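Local atomic coordinates of NADPH-dependent aldehyde reductase YqhD (Escherichia coli, PDB entry 4QGS), a protein that reduces a broad range of short-chain aldehydes to alcohols with NADPH, using one zinc ion per subunit and working as a homodimer. Residues 201-206 and 346-351. Sequence-based numbering, arbitrary orientation.
Sequences NGVVDA and EQLGVP. With ZN (zinc ion), chain B.
L348, from the turn that ends helix 330-347, packs on V203 and V204, neighbours on helix 196-211, and V350 packs on V204. One methyl of the leucine does most of the touching: L348 CD1 lies 3.6 Å from V203 CG1 and 3.8 Å from V204 CG2. The leucine crosses V203 at about a right angle but runs past V204 in the opposite direction. V204 CG2 also meets V350 CG2 at 3.8 Å, so this single methyl touches both hydrophobic residues of the turn. With V350 CG1 swung opposite the backbone N (chi1 -169°), CG2 is the methyl left facing the helix; N201 OD1 lies at the longer distance of 4.2 Å from V350 CG2, while N201 ND2 is hydrogen-bonded to D291. Between L348 and V350, G349 takes positive phi (91°) in a Schellman motif, with its N hydrogen-bonded to E346 O, and the chain turns so that both side chains face the helix. D205, on the same helix as the valines, makes no contact with 346-351; its OD1 binds the zinc ion at 2.1 Å with H209, H278, H292 and two waters. Mainly apolar methyl packing, without a hydrogen bond between the segments, thus joins this turn to the zinc-bearing helix.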
# COMPACT_ATOMS: atom_id res chain seq x y z
N ASN A 201 8.80 -4.61 6.56
CA ASN A 201 7.41 -4.16 6.54
C ASN A 201 6.81 -4.17 5.13
O ASN A 201 5.64 -4.52 4.94
CB ASN A 201 7.25 -2.76 7.12
CG ASN A 201 7.43 -2.72 8.63
OD1 ASN A 201 7.43 -3.75 9.30
ND2 ASN A 201 7.58 -1.51 9.17
N GLY A 202 7.60 -3.73 4.16
CA GLY A 202 7.14 -3.71 2.77
C GLY A 202 6.82 -5.10 2.27
O GLY A 202 5.82 -5.30 1.55
N VAL A 203 7.67 -6.06 2.61
CA VAL A 203 7.44 -7.44 2.20
C VAL A 203 6.16 -7.98 2.83
O VAL A 203 5.32 -8.58 2.15
CB VAL A 203 8.64 -8.33 2.55
CG1 VAL A 203 8.28 -9.81 2.38
CG2 VAL A 203 9.82 -7.96 1.66
N VAL A 204 5.98 -7.75 4.13
CA VAL A 204 4.77 -8.22 4.80
C VAL A 204 3.52 -7.56 4.23
O VAL A 204 2.51 -8.23 3.97
CB VAL A 204 4.86 -7.95 6.32
CG1 VAL A 204 3.50 -8.25 6.97
CG2 VAL A 204 5.93 -8.83 6.93
N ASP A 205 3.57 -6.25 4.01
CA ASP A 205 2.40 -5.53 3.52
C ASP A 205 2.02 -6.02 2.12
O ASP A 205 0.83 -6.29 1.85
CB ASP A 205 2.67 -4.03 3.52
CG ASP A 205 1.42 -3.20 3.18
OD1 ASP A 205 0.28 -3.51 3.64
OD2 ASP A 205 1.60 -2.21 2.43
N ALA A 206 3.01 -6.18 1.25
CA ALA A 206 2.73 -6.75 -0.08
C ALA A 206 2.11 -8.15 0.01
O ALA A 206 1.15 -8.48 -0.71
CB ALA A 206 4.01 -6.79 -0.92
N GLU A 346 7.77 -13.77 11.20
CA GLU A 346 8.72 -13.67 12.31
C GLU A 346 10.17 -13.68 11.85
O GLU A 346 10.99 -12.92 12.40
CB GLU A 346 8.46 -14.79 13.32
CG GLU A 346 7.00 -14.76 13.74
CD GLU A 346 6.71 -15.31 15.09
OE1 GLU A 346 6.32 -14.51 15.98
OE2 GLU A 346 6.84 -16.55 15.25
N GLN A 347 10.49 -14.50 10.85
CA GLN A 347 11.87 -14.56 10.35
C GLN A 347 12.27 -13.30 9.58
O GLN A 347 13.46 -13.01 9.44
CB GLN A 347 12.06 -15.80 9.47
CG GLN A 347 11.94 -17.13 10.21
CD GLN A 347 12.82 -17.23 11.43
OE1 GLN A 347 13.93 -16.68 11.47
NE2 GLN A 347 12.33 -17.92 12.46
N LEU A 348 11.28 -12.55 9.09
CA LEU A 348 11.54 -11.23 8.53
C LEU A 348 11.79 -10.19 9.61
O LEU A 348 12.14 -9.05 9.31
CB LEU A 348 10.37 -10.77 7.65
CG LEU A 348 10.15 -11.52 6.34
CD1 LEU A 348 8.83 -11.05 5.72
CD2 LEU A 348 11.32 -11.31 5.36
N GLY A 349 11.59 -10.57 10.87
CA GLY A 349 11.77 -9.64 11.98
C GLY A 349 10.49 -8.92 12.36
O GLY A 349 10.54 -7.88 13.03
N VAL A 350 9.34 -9.46 11.96
CA VAL A 350 8.04 -8.86 12.26
C VAL A 350 7.20 -9.79 13.13
O VAL A 350 6.52 -10.68 12.63
CB VAL A 350 7.23 -8.53 10.97
CG1 VAL A 350 6.02 -7.66 11.33
CG2 VAL A 350 8.12 -7.83 9.93
N PRO A 351 7.24 -9.59 14.46
CA PRO A 351 6.54 -10.45 15.42
C PRO A 351 5.03 -10.49 15.23
O PRO A 351 4.43 -9.51 14.77
CB PRO A 351 6.89 -9.80 16.78
CG PRO A 351 8.17 -9.11 16.54
CD PRO A 351 8.10 -8.59 15.12
ZN ZN B . -1.50 -2.33 3.53
O HOH W 1 -2.76 -0.70 3.19
O HOH W 2 -0.27 -0.82 2.61